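Local coordinates for amino acid adenylation domain-containing protein (PDB 6ULY) that probably selects a branched-chain keto acid, 4-methyl-2-oxopentanoate, and activates it as the acyl adenylate for nonribosomal depsipeptide synthesis, at residues 392-397 with 408-413; 380-385 with 445-450; 52-57 with 159-164; 17-22 with 87-92. All blocks are in the same frame, centred on the assembly; numbering follows the deposited sequence.

Interaction 1 of 4, residues 392-397 with 408-413. With SO4 (sulfate ion), chain K.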
loop_
_atom_site.group_PDB
_atom_site.type_symbol
_atom_site.label_atom_id
_atom_site.label_comp_id
_atom_site.label_asym_id
_atom_site.label_seq_id
_atom_site.Cartn_x
_atom_site.Cartn_y
_atom_site.Cartn_z
ATOM N N ILE A 392 24.312 9.922 4.892
ATOM C CA ILE A 392 23.169 10.172 4.028
ATOM C C ILE A 392 23.680 10.319 2.606
ATOM O O ILE A 392 24.776 10.841 2.378
ATOM C CB ILE A 392 22.390 11.433 4.453
ATOM C CG1 ILE A 392 22.083 11.375 5.950
ATOM C CG2 ILE A 392 21.119 11.565 3.627
ATOM C CD1 ILE A 392 21.318 12.555 6.455
ATOM N N ARG A 393 22.886 9.855 1.645
ATOM C CA ARG A 393 23.183 10.099 0.244
ATOM C C ARG A 393 21.878 10.326 -0.502
ATOM O O ARG A 393 20.799 9.931 -0.054
ATOM C CB ARG A 393 23.984 8.948 -0.389
ATOM C CG ARG A 393 23.185 7.683 -0.673
ATOM C CD ARG A 393 24.009 6.690 -1.493
ATOM N NE ARG A 393 23.247 5.497 -1.851
ATOM C CZ ARG A 393 23.735 4.477 -2.553
ATOM N NH1 ARG A 393 24.994 4.492 -2.974
ATOM N NH2 ARG A 393 22.963 3.436 -2.831
ATOM N N ILE A 394 21.999 10.993 -1.645
ATOM C CA ILE A 394 20.883 11.285 -2.534
ATOM C C ILE A 394 21.170 10.605 -3.866
ATOM O O ILE A 394 22.241 10.809 -4.449
ATOM C CB ILE A 394 20.697 12.802 -2.722
ATOM C CG1 ILE A 394 20.722 13.532 -1.372
ATOM C CG2 ILE A 394 19.415 13.085 -3.483
ATOM C CD1 ILE A 394 19.548 13.225 -0.457
ATOM N N VAL A 395 20.220 9.798 -4.347
ATOM C CA VAL A 395 20.393 9.024 -5.570
ATOM C C VAL A 395 19.218 9.276 -6.507
ATOM O O VAL A 395 18.154 9.745 -6.098
ATOM C CB VAL A 395 20.529 7.511 -5.288
ATOM C CG1 VAL A 395 21.757 7.238 -4.442
ATOM C CG2 VAL A 395 19.275 6.979 -4.606
ATOM N N ASN A 396 19.420 8.934 -7.781
ATOM C CA ASN A 396 18.429 9.189 -8.810
ATOM C C ASN A 396 17.591 7.935 -9.070
ATOM O O ASN A 396 17.655 6.948 -8.329
ATOM C CB ASN A 396 19.107 9.692 -10.092
ATOM C CG ASN A 396 20.030 8.660 -10.723
ATOM O OD1 ASN A 396 19.979 7.470 -10.407
ATOM N ND2 ASN A 396 20.882 9.123 -11.629
ATOM N N HIS A 397 16.802 7.976 -10.148
ATOM C CA HIS A 397 15.889 6.883 -10.470
ATOM C C HIS A 397 16.601 5.533 -10.472
ATOM O O HIS A 397 16.040 4.528 -10.023
ATOM C CB HIS A 397 15.240 7.148 -11.832
ATOM C CG HIS A 397 13.874 6.553 -11.988
ATOM N ND1 HIS A 397 13.349 6.207 -13.215
ATOM C CD2 HIS A 397 12.917 6.260 -11.075
ATOM C CE1 HIS A 397 12.133 5.717 -13.050
ATOM N NE2 HIS A 397 11.847 5.738 -11.761
ATOM N N GLY A 408 16.825 14.219 -5.186
ATOM C CA GLY A 408 16.781 12.800 -5.470
ATOM C C GLY A 408 16.244 12.004 -4.298
ATOM O O GLY A 408 15.639 12.568 -3.382
ATOM N N ARG A 409 16.465 10.693 -4.312
ATOM C CA ARG A 409 15.953 9.803 -3.278
ATOM C C ARG A 409 16.925 9.754 -2.106
ATOM O O ARG A 409 18.105 9.429 -2.283
ATOM C CB ARG A 409 15.727 8.406 -3.850
ATOM C CG ARG A 409 14.572 8.339 -4.822
ATOM C CD ARG A 409 14.869 7.422 -6.005
ATOM N NE ARG A 409 13.689 7.250 -6.847
ATOM C CZ ARG A 409 13.283 8.130 -7.758
ATOM N NH1 ARG A 409 13.963 9.253 -7.954
ATOM N NH2 ARG A 409 12.193 7.886 -8.474
ATOM N N VAL A 410 16.421 10.061 -0.912
ATOM C CA VAL A 410 17.246 10.087 0.289
ATOM C C VAL A 410 17.467 8.662 0.773
ATOM O O VAL A 410 16.518 7.882 0.904
ATOM C CB VAL A 410 16.588 10.938 1.389
ATOM C CG1 VAL A 410 17.490 11.003 2.620
ATOM C CG2 VAL A 410 16.264 12.333 0.875
ATOM N N GLN A 411 18.720 8.324 1.059
ATOM C CA GLN A 411 19.061 7.026 1.612
ATOM C C GLN A 411 19.945 7.226 2.830
ATOM O O GLN A 411 20.700 8.198 2.914
ATOM C CB GLN A 411 19.776 6.140 0.579
ATOM C CG GLN A 411 18.896 5.722 -0.591
ATOM C CD GLN A 411 19.572 4.704 -1.497
ATOM O OE1 GLN A 411 20.798 4.574 -1.499
ATOM N NE2 GLN A 411 18.774 3.970 -2.262
ATOM N N ILE A 412 19.851 6.290 3.770
ATOM C CA ILE A 412 20.518 6.409 5.059
ATOM C C ILE A 412 21.333 5.155 5.322
ATOM O O ILE A 412 20.822 4.037 5.193
ATOM C CB ILE A 412 19.509 6.621 6.204
ATOM C CG1 ILE A 412 18.596 7.814 5.915
ATOM C CG2 ILE A 412 20.240 6.806 7.513
ATOM C CD1 ILE A 412 19.319 9.133 5.835
ATOM N N LYS A 413 22.583 5.341 5.724
ATOM C CA LYS A 413 23.423 4.261 6.216
ATOM C C LYS A 413 23.895 4.609 7.619
ATOM O O LYS A 413 24.298 5.748 7.881
ATOM C CB LYS A 413 24.634 4.028 5.309
ATOM C CG LYS A 413 25.444 2.779 5.661
ATOM C CD LYS A 413 26.896 2.849 5.163
ATOM C CE LYS A 413 26.997 3.323 3.735
ATOM N NZ LYS A 413 28.375 3.147 3.188
HETATM S S SO4 K . 12.672 3.447 -5.878
HETATM O O1 SO4 K . 13.209 2.161 -5.463
HETATM O O2 SO4 K . 12.164 3.359 -7.223
HETATM O O3 SO4 K . 13.692 4.465 -5.831
HETATM O O4 SO4 K . 11.610 3.810 -4.989
#
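Arg409 crosses from strand 408-413 to the end of the neighbouring strand 391-395, and most of its length is covered there. Its CB lies 3.9 Å from Val395 CG2 and its CD 3.7 Å from Asn396 O. The guanidinium turns one face to the backbone of His397, whose loosely ordered ring lies alongside. Arg409 NE donates to sulfate O3 at 3.0 Å, an ion also bonded by His399 and by Lys112 of the second subunit. Two residues along the same strand, Gln411 makes a tighter pair with Arg393. Extended from CG to NE (chi2 171°), Arg393 runs beside the Gln411 side chain, and Gln411 OE1 takes hydrogen bonds from both Arg393 NE, at 2.6 Å, and Arg393 NH2, at 2.8 Å. Both donors have the oxygen in the guanidinium plane, and the amide is turned only 26° from it, nearly coplanar. Gln411 NE2 is bonded to His439, and Trp437 makes a cation-pi contact with Arg393.

The framework is an antiparallel pair inside a five-stranded sheet of the adenylation domain, with Arg393–Gln411 and Val395–Arg409 as hydrogen-bonded pairs. The opposite face is apolar: Ile392 CG1 meets Ile412 CD1 at 3.6 Å, and Ile394 CD1 meets Val410 CG2 at 3.7 Å, the Val410 side chain lying about 8 Å from the bound keto acyl adenylate.

Interaction 2 of 4, residues 380-385 with 445-450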
loop_
_atom_site.group_PDB
_atom_site.type_symbol
_atom_site.label_atom_id
_atom_site.label_comp_id
_atom_site.label_asym_id
_atom_site.label_seq_id
_atom_site.Cartn_x
_atom_site.Cartn_y
_atom_site.Cartn_z
ATOM N N PHE A 380 12.825 26.063 1.279
ATOM C CA PHE A 380 12.917 24.848 2.070
ATOM C C PHE A 380 13.707 25.118 3.342
ATOM O O PHE A 380 14.631 25.935 3.361
ATOM C CB PHE A 380 13.592 23.718 1.284
ATOM C CG PHE A 380 12.885 23.356 0.011
ATOM C CD1 PHE A 380 11.690 22.658 0.041
ATOM C CD2 PHE A 380 13.425 23.698 -1.217
ATOM C CE1 PHE A 380 11.040 22.315 -1.135
ATOM C CE2 PHE A 380 12.781 23.355 -2.391
ATOM C CZ PHE A 380 11.585 22.666 -2.347
ATOM N N THR A 381 13.334 24.416 4.406
ATOM C CA THR A 381 14.042 24.496 5.674
ATOM C C THR A 381 15.125 23.425 5.709
ATOM O O THR A 381 14.824 22.230 5.612
ATOM C CB THR A 381 13.079 24.317 6.846
ATOM O OG1 THR A 381 12.047 25.307 6.775
ATOM C CG2 THR A 381 13.830 24.436 8.171
ATOM N N GLU A 382 16.379 23.853 5.844
ATOM C CA GLU A 382 17.469 22.902 6.005
ATOM C C GLU A 382 17.267 22.091 7.278
ATOM O O GLU A 382 16.846 22.618 8.312
ATOM C CB GLU A 382 18.813 23.630 6.056
ATOM C CG GLU A 382 19.221 24.286 4.747
ATOM C CD GLU A 382 20.622 24.875 4.798
ATOM O OE1 GLU A 382 20.774 26.030 5.250
ATOM O OE2 GLU A 382 21.575 24.175 4.396
ATOM N N LEU A 383 17.564 20.797 7.197
ATOM C CA LEU A 383 17.423 19.898 8.332
ATOM C C LEU A 383 18.765 19.501 8.931
ATOM O O LEU A 383 18.795 18.766 9.925
ATOM C CB LEU A 383 16.627 18.654 7.919
ATOM C CG LEU A 383 15.249 18.968 7.319
ATOM C CD1 LEU A 383 14.468 17.694 7.033
ATOM C CD2 LEU A 383 14.434 19.891 8.228
ATOM N N GLY A 384 19.870 19.975 8.366
ATOM C CA GLY A 384 21.158 19.918 9.031
ATOM C C GLY A 384 21.990 18.716 8.632
ATOM O O GLY A 384 21.622 17.899 7.782
ATOM N N LYS A 385 23.147 18.632 9.275
ATOM C CA LYS A 385 24.101 17.572 9.015
ATOM C C LYS A 385 23.685 16.288 9.725
ATOM O O LYS A 385 22.996 16.330 10.750
ATOM C CB LYS A 385 25.495 17.973 9.488
ATOM C CG LYS A 385 26.101 19.130 8.724
ATOM C CD LYS A 385 27.609 19.189 8.906
ATOM C CE LYS A 385 28.225 20.296 8.061
ATOM N NZ LYS A 385 27.682 21.639 8.420
ATOM N N PHE A 445 17.684 16.890 -1.056
ATOM C CA PHE A 445 19.011 17.135 -1.589
ATOM C C PHE A 445 19.973 17.374 -0.437
ATOM O O PHE A 445 19.570 17.580 0.710
ATOM C CB PHE A 445 19.016 18.325 -2.560
ATOM C CG PHE A 445 18.570 19.611 -1.943
ATOM C CD1 PHE A 445 19.494 20.490 -1.398
ATOM C CD2 PHE A 445 17.227 19.947 -1.906
ATOM C CE1 PHE A 445 19.086 21.677 -0.825
ATOM C CE2 PHE A 445 16.812 21.134 -1.331
ATOM C CZ PHE A 445 17.744 22.001 -0.793
ATOM N N LEU A 446 21.259 17.326 -0.756
ATOM C CA LEU A 446 22.320 17.666 0.177
ATOM C C LEU A 446 22.981 18.956 -0.285
ATOM O O LEU A 446 23.144 19.186 -1.487
ATOM C CB LEU A 446 23.348 16.537 0.282
ATOM C CG LEU A 446 22.952 15.376 1.201
ATOM C CD1 LEU A 446 23.848 14.167 0.982
ATOM C CD2 LEU A 446 23.006 15.803 2.659
ATOM N N HIS A 447 23.329 19.806 0.675
ATOM C CA HIS A 447 23.939 21.100 0.385
ATOM C C HIS A 447 24.895 21.396 1.529
ATOM O O HIS A 447 24.455 21.575 2.668
ATOM C CB HIS A 447 22.877 22.188 0.248
ATOM C CG HIS A 447 23.440 23.567 0.104
ATOM N ND1 HIS A 447 23.688 24.146 -1.122
ATOM C CD2 HIS A 447 23.801 24.484 1.033
ATOM C CE1 HIS A 447 24.181 25.359 -0.942
ATOM N NE2 HIS A 447 24.260 25.588 0.356
ATOM N N GLU A 448 26.194 21.430 1.235
ATOM C CA GLU A 448 27.220 21.597 2.264
ATOM C C GLU A 448 27.115 20.506 3.324
ATOM O O GLU A 448 27.369 20.744 4.510
ATOM C CB GLU A 448 27.138 22.982 2.913
ATOM C CG GLU A 448 27.274 24.142 1.934
ATOM C CD GLU A 448 28.627 24.184 1.248
ATOM O OE1 GLU A 448 29.639 23.836 1.894
ATOM O OE2 GLU A 448 28.676 24.562 0.058
ATOM N N GLY A 449 26.734 19.301 2.904
ATOM C CA GLY A 449 26.607 18.182 3.814
ATOM C C GLY A 449 25.353 18.185 4.653
ATOM O O GLY A 449 25.214 17.326 5.531
ATOM N N ARG A 450 24.436 19.117 4.412
ATOM C CA ARG A 450 23.218 19.256 5.196
ATOM C C ARG A 450 22.027 18.811 4.359
ATOM O O ARG A 450 21.879 19.228 3.205
ATOM C CB ARG A 450 23.045 20.703 5.665
ATOM C CG ARG A 450 24.226 21.215 6.493
ATOM C CD ARG A 450 23.984 22.611 7.043
ATOM N NE ARG A 450 23.839 23.613 5.988
ATOM C CZ ARG A 450 24.813 24.410 5.555
ATOM N NH1 ARG A 450 26.030 24.339 6.078
ATOM N NH2 ARG A 450 24.564 25.288 4.591
#
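Arg450 forms a salt bridge with Glu382, and its side chain touches segment 380-385 at nearly every step. Its CB packs against the backbone of Gly384, 3.7 Å from Gly384 C, and its CA makes a CA-H···O contact with Gly384 O. CG comes next, 3.6 Å from Lys385 CG, where the two long chains cross. At CD, 3.9 Å from Glu382 OE2, the chain bends (chi3 -63°) and turns the guanidinium toward the carboxylate. NE then donates to Glu382 OE2 at 2.8 Å and NH2 to the same oxygen at 3.2 Å, a side-on grip in which one oxygen takes both bonds. OE2 lies in the guanidinium plane, but the carboxylate is turned 70° against it. NH2 meets the syn lone pair of OE2, whereas NE comes from above the carboxylate plane. Arg450 NH1 points the other way and lies 3.9 Å from Lys385 NZ, a like-charge approach that the nearby carboxylate would probably temper. Glu448 CB covers part of one guanidinium face.

The type I' turn from His447 to Arg450 links strands 438-447 and 450-456. Leu383 and Gly384 form a classic bulge opposite Leu451, and Leu383 touches the adenylate. Phe380, on strand 377-381, reaches Phe445 CE2 with its CD2 at 4.2 Å, beside Thr452 of strand 450-456 and Phe358 of strand 355-359.

Interaction 3 of 4, residues 52-57 with 159-164. With SO4 (sulfate ion), chain G; SO4 (sulfate ion), chain H.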
loop_
_atom_site.group_PDB
_atom_site.type_symbol
_atom_site.label_atom_id
_atom_site.label_comp_id
_atom_site.label_asym_id
_atom_site.label_seq_id
_atom_site.Cartn_x
_atom_site.Cartn_y
_atom_site.Cartn_z
ATOM N N ASP A 52 9.442 0.680 40.493
ATOM C CA ASP A 52 8.133 0.515 39.867
ATOM C C ASP A 52 8.195 -0.480 38.715
ATOM O O ASP A 52 7.330 -1.357 38.597
ATOM C CB ASP A 52 7.609 1.867 39.384
ATOM C CG ASP A 52 7.202 2.768 40.533
ATOM O OD1 ASP A 52 6.839 2.222 41.593
ATOM O OD2 ASP A 52 7.247 4.009 40.380
ATOM N N ALA A 53 9.218 -0.370 37.863
ATOM C CA ALA A 53 9.354 -1.314 36.758
ATOM C C ALA A 53 9.549 -2.732 37.275
ATOM O O ALA A 53 9.044 -3.693 36.683
ATOM C CB ALA A 53 10.519 -0.905 35.858
ATOM N N GLU A 54 10.280 -2.880 38.382
ATOM C CA GLU A 54 10.469 -4.203 38.967
ATOM C C GLU A 54 9.170 -4.743 39.550
ATOM O O GLU A 54 8.919 -5.951 39.491
ATOM C CB GLU A 54 11.562 -4.148 40.035
ATOM C CG GLU A 54 12.974 -4.056 39.463
ATOM C CD GLU A 54 14.010 -3.642 40.491
ATOM O OE1 GLU A 54 15.211 -3.624 40.149
ATOM O OE2 GLU A 54 13.624 -3.333 41.639
ATOM N N ARG A 55 8.329 -3.870 40.107
ATOM C CA ARG A 55 7.024 -4.311 40.591
ATOM C C ARG A 55 6.162 -4.796 39.432
ATOM O O ARG A 55 5.618 -5.907 39.465
ATOM C CB ARG A 55 6.333 -3.177 41.353
ATOM C CG ARG A 55 7.081 -2.721 42.599
ATOM C CD ARG A 55 6.280 -1.716 43.417
ATOM N NE ARG A 55 7.148 -0.876 44.243
ATOM C CZ ARG A 55 7.719 -1.273 45.378
ATOM N NH1 ARG A 55 7.522 -2.505 45.827
ATOM N NH2 ARG A 55 8.495 -0.440 46.061
ATOM N N VAL A 56 6.038 -3.979 38.384
ATOM C CA VAL A 56 5.280 -4.408 37.211
ATOM C C VAL A 56 5.851 -5.709 36.657
ATOM O O VAL A 56 5.108 -6.575 36.176
ATOM C CB VAL A 56 5.261 -3.296 36.147
ATOM C CG1 VAL A 56 4.593 -3.794 34.870
ATOM C CG2 VAL A 56 4.542 -2.073 36.681
ATOM N N LEU A 57 7.176 -5.874 36.726
ATOM C CA LEU A 57 7.793 -7.097 36.219
ATOM C C LEU A 57 7.282 -8.324 36.960
ATOM O O LEU A 57 7.148 -9.402 36.367
ATOM C CB LEU A 57 9.315 -7.002 36.330
ATOM C CG LEU A 57 10.102 -8.263 35.963
ATOM C CD1 LEU A 57 9.874 -8.659 34.507
ATOM C CD2 LEU A 57 11.586 -8.050 36.232
ATOM N N LEU A 159 2.811 -4.584 43.794
ATOM C CA LEU A 159 3.435 -5.883 43.984
ATOM C C LEU A 159 4.855 -5.729 44.515
ATOM O O LEU A 159 5.433 -4.638 44.533
ATOM C CB LEU A 159 3.441 -6.671 42.673
ATOM C CG LEU A 159 2.071 -7.031 42.101
ATOM C CD1 LEU A 159 2.235 -7.810 40.801
ATOM C CD2 LEU A 159 1.264 -7.819 43.118
ATOM N N GLU A 160 5.406 -6.851 44.972
ATOM C CA GLU A 160 6.809 -6.907 45.354
ATOM C C GLU A 160 7.693 -6.685 44.133
ATOM O O GLU A 160 7.345 -7.061 43.010
ATOM C CB GLU A 160 7.136 -8.258 45.987
ATOM C CG GLU A 160 7.747 -8.174 47.373
ATOM C CD GLU A 160 8.264 -9.513 47.866
ATOM O OE1 GLU A 160 9.001 -10.183 47.111
ATOM O OE2 GLU A 160 7.928 -9.900 49.005
ATOM N N ARG A 161 8.848 -6.067 44.359
ATOM C CA ARG A 161 9.797 -5.848 43.279
ATOM C C ARG A 161 10.454 -7.163 42.880
ATOM O O ARG A 161 10.882 -7.941 43.739
ATOM C CB ARG A 161 10.862 -4.835 43.697
ATOM C CG ARG A 161 10.334 -3.427 43.874
ATOM C CD ARG A 161 11.435 -2.445 44.269
ATOM N NE ARG A 161 12.013 -2.737 45.583
ATOM C CZ ARG A 161 13.230 -3.237 45.794
ATOM N NH1 ARG A 161 13.640 -3.456 47.036
ATOM N NH2 ARG A 161 14.047 -3.512 44.784
ATOM N N ASP A 162 10.518 -7.414 41.573
ATOM C CA ASP A 162 11.267 -8.532 41.011
ATOM C C ASP A 162 12.618 -7.985 40.565
ATOM O O ASP A 162 12.703 -7.271 39.560
ATOM C CB ASP A 162 10.514 -9.171 39.846
ATOM C CG ASP A 162 11.104 -10.502 39.431
ATOM O OD1 ASP A 162 12.339 -10.661 39.527
ATOM O OD2 ASP A 162 10.331 -11.389 39.005
ATOM N N THR A 163 13.667 -8.303 41.320
ATOM C CA THR A 163 14.989 -7.731 41.102
ATOM C C THR A 163 15.848 -8.553 40.149
ATOM O O THR A 163 17.013 -8.202 39.930
ATOM C CB THR A 163 15.723 -7.589 42.438
ATOM O OG1 THR A 163 15.932 -8.889 43.005
ATOM C CG2 THR A 163 14.913 -6.733 43.408
ATOM N N ALA A 164 15.311 -9.628 39.579
ATOM C CA ALA A 164 16.076 -10.503 38.692
ATOM C C ALA A 164 15.871 -10.043 37.253
ATOM O O ALA A 164 14.971 -10.506 36.550
ATOM C CB ALA A 164 15.656 -11.954 38.886
HETATM S S SO4 G . 9.497 -4.272 47.805
HETATM O O1 SO4 G . 10.140 -4.727 46.619
HETATM O O2 SO4 G . 8.077 -4.421 47.661
HETATM O O3 SO4 G . 9.941 -5.110 48.900
HETATM O O4 SO4 G . 9.837 -2.874 48.025
HETATM S S SO4 H . 17.439 -4.528 46.390
HETATM O O1 SO4 H . 18.672 -5.219 46.695
HETATM O O2 SO4 H . 17.409 -4.182 45.001
HETATM O O3 SO4 H . 16.313 -5.393 46.688
HETATM O O4 SO4 H . 17.395 -3.320 47.154
#
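Arg55 NH1 donates both to Leu159 O, at 3.3 Å, and to O2 of a bound sulfate, at 2.7 Å. The bond to Leu159 is nearly straight and lies in the carbonyl plane, while the arginine's extended chain passes its CG 3.2 Å from the same oxygen. Arg161 CG rests over one face of the Arg55 guanidinium, and the planes of the two guanidinium groups stand almost perpendicular. Between them the sulfate, probably from the crystallisation liquor, takes a further bond from Arg161 N to its O1 at 2.9 Å.

The loop 159-164 is laid along the exposed side of helix 46-62, within the AMP-binding region of this ANL-family enzyme, and the helix backbone takes part directly. Asp162 N donates to Glu54 O at 3.0 Å, arriving from well above the carbonyl plane. The extended Glu54 side chain runs along the loop, over Asp162 O, to a salt bridge with Arg161, whose NH2 lies 3.2 Å from Glu54 OE2. Asp162 OD1 accepts from Ala164 N in an Asx turn, and the same oxygen forms a salt bridge with Arg61, further along helix 46-62. Leu57 CD2 packs 3.9 Å from Asp162 CB.

Interaction 4 of 4, residues 17-22 with 87-92; sequences TLQDVL and ACVLGG
Gln19 and Val89 provide the polar link between helices 18-26 and 78-91. Gln19 NE2 donates to Val89 O at 3.1 Å with an N-H···O angle of 155°, the donor tilted somewhat from the carbonyl plane. The extended side chain of Gln19 brings the amide to the last turn of the partner helix, where Gly92 N offers Val89 O only a weak bond. The glutamine thus supplies this carbonyl with a second donor near a helix C-terminus. The same NE2 is also bonded to His166 O, so the amide nitrogen joins the helix end to a neighbouring loop.

The remaining contacts are apolar. Val89 is wedged against the first turn of helix 18-26: its CG1, anti to the backbone N (chi1 168°), lies 3.8 Å from Leu18 CB and 3.8 Å from Gln19 CG. Its CG2 is 4.1 Å from Leu18 CD1. Leu22, one turn further on, makes a looser contact, its CD2 standing 4.4 Å from Leu90 CD2.

In the backbone, Gly92, with positive phi, fits a Schellman motif. The axes of the segments 18-22 and 87-91 approach to 9.7 Å, with 123° between their N-to-C directions. Around them, Leu18 and Val21 lean on helices 193-207 and 224-237, while Leu22 and Leu90 face helix 46-62.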
loop_
_atom_site.group_PDB
_atom_site.type_symbol
_atom_site.label_atom_id
_atom_site.label_comp_id
_atom_site.label_asym_id
_atom_site.label_seq_id
_atom_site.Cartn_x
_atom_site.Cartn_y
_atom_site.Cartn_z
ATOM N N THR A 17 23.117 -1.698 26.886
ATOM C CA THR A 17 21.724 -2.111 26.887
ATOM C C THR A 17 20.898 -1.074 27.640
ATOM O O THR A 17 21.431 -0.243 28.381
ATOM C CB THR A 17 21.544 -3.491 27.534
ATOM O OG1 THR A 17 20.152 -3.828 27.567
ATOM C CG2 THR A 17 22.087 -3.509 28.965
ATOM N N LEU A 18 19.578 -1.124 27.449
ATOM C CA LEU A 18 18.717 -0.170 28.136
ATOM C C LEU A 18 18.658 -0.431 29.635
ATOM O O LEU A 18 18.375 0.494 30.400
ATOM C CB LEU A 18 17.305 -0.197 27.546
ATOM C CG LEU A 18 17.117 0.393 26.141
ATOM C CD1 LEU A 18 15.633 0.569 25.852
ATOM C CD2 LEU A 18 17.842 1.717 25.949
ATOM N N GLN A 19 18.915 -1.666 30.073
ATOM C CA GLN A 19 19.018 -1.934 31.502
ATOM C C GLN A 19 20.123 -1.099 32.136
ATOM O O GLN A 19 19.941 -0.533 33.218
ATOM C CB GLN A 19 19.272 -3.423 31.739
ATOM C CG GLN A 19 18.073 -4.308 31.454
ATOM C CD GLN A 19 18.390 -5.783 31.612
ATOM O OE1 GLN A 19 19.347 -6.152 32.290
ATOM N NE2 GLN A 19 17.590 -6.632 30.978
ATOM N N ASP A 20 21.277 -1.007 31.470
ATOM C CA ASP A 20 22.364 -0.183 31.985
ATOM C C ASP A 20 21.994 1.296 31.980
ATOM O O ASP A 20 22.459 2.053 32.839
ATOM C CB ASP A 20 23.636 -0.416 31.162
ATOM C CG ASP A 20 24.037 -1.884 31.099
ATOM O OD1 ASP A 20 23.664 -2.655 32.012
ATOM O OD2 ASP A 20 24.728 -2.266 30.130
ATOM N N VAL A 21 21.162 1.725 31.028
ATOM C CA VAL A 21 20.704 3.112 31.015
ATOM C C VAL A 21 19.894 3.402 32.273
ATOM O O VAL A 21 20.111 4.409 32.959
ATOM C CB VAL A 21 19.887 3.396 29.739
ATOM C CG1 VAL A 21 19.222 4.763 29.825
ATOM C CG2 VAL A 21 20.774 3.311 28.495
ATOM N N LEU A 22 18.964 2.505 32.603
ATOM C CA LEU A 22 18.118 2.701 33.774
ATOM C C LEU A 22 18.933 2.633 35.058
ATOM O O LEU A 22 18.686 3.397 35.999
ATOM C CB LEU A 22 17.005 1.654 33.782
ATOM C CG LEU A 22 15.963 1.773 34.896
ATOM C CD1 LEU A 22 15.253 3.116 34.826
ATOM C CD2 LEU A 22 14.965 0.633 34.815
ATOM N N ALA A 87 9.587 -2.210 32.770
ATOM C CA ALA A 87 9.354 -3.577 33.217
ATOM C C ALA A 87 9.699 -4.567 32.109
ATOM O O ALA A 87 10.371 -5.578 32.347
ATOM C CB ALA A 87 7.902 -3.744 33.663
ATOM N N CYS A 88 9.258 -4.277 30.882
ATOM C CA CYS A 88 9.569 -5.149 29.753
ATOM C C CYS A 88 11.068 -5.187 29.479
ATOM O O CYS A 88 11.636 -6.257 29.233
ATOM C CB CYS A 88 8.809 -4.677 28.514
ATOM S SG CYS A 88 7.023 -4.922 28.587
ATOM N N VAL A 89 11.722 -4.026 29.498
ATOM C CA VAL A 89 13.176 -3.986 29.370
ATOM C C VAL A 89 13.835 -4.882 30.412
ATOM O O VAL A 89 14.779 -5.619 30.109
ATOM C CB VAL A 89 13.676 -2.535 29.480
ATOM C CG1 VAL A 89 15.192 -2.505 29.655
ATOM C CG2 VAL A 89 13.250 -1.739 28.257
ATOM N N LEU A 90 13.357 -4.829 31.658
ATOM C CA LEU A 90 13.964 -5.646 32.708
ATOM C C LEU A 90 13.731 -7.129 32.451
ATOM O O LEU A 90 14.628 -7.952 32.666
ATOM C CB LEU A 90 13.408 -5.255 34.081
ATOM C CG LEU A 90 13.798 -3.879 34.616
ATOM C CD1 LEU A 90 13.154 -3.642 35.973
ATOM C CD2 LEU A 90 15.311 -3.741 34.706
ATOM N N GLY A 91 12.540 -7.489 31.993
ATOM C CA GLY A 91 12.221 -8.880 31.774
ATOM C C GLY A 91 12.684 -9.453 30.455
ATOM O O GLY A 91 12.490 -10.648 30.215
ATOM N N GLY A 92 13.308 -8.651 29.596
ATOM C CA GLY A 92 13.610 -9.112 28.254
ATOM C C GLY A 92 12.398 -9.208 27.361
ATOM O O GLY A 92 12.474 -9.812 26.285
#

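The four contacts fall into two groups on the molecule. Interactions 1 and 2 touch, through Ile394 packing on Leu446 and Phe445, and share the five-stranded antiparallel sheet beside the adenylate; along the chain, interaction 1 is nested within the loop closed by interaction 2. Interactions 3 and 4, whose centres are about 46 and 36 Å from that of interaction 2, meet through helices 46-62 and 78-91, where Ala53 and Val56 pack on Ala87. Interaction 1 is mostly buried and backbone-paired, interaction 2 partly buried and built on a salt bridge. Interaction 4 is a buried helix pair with one amide bond, whereas interaction 3 is an exposed, arginine-rich surface holding sulfate.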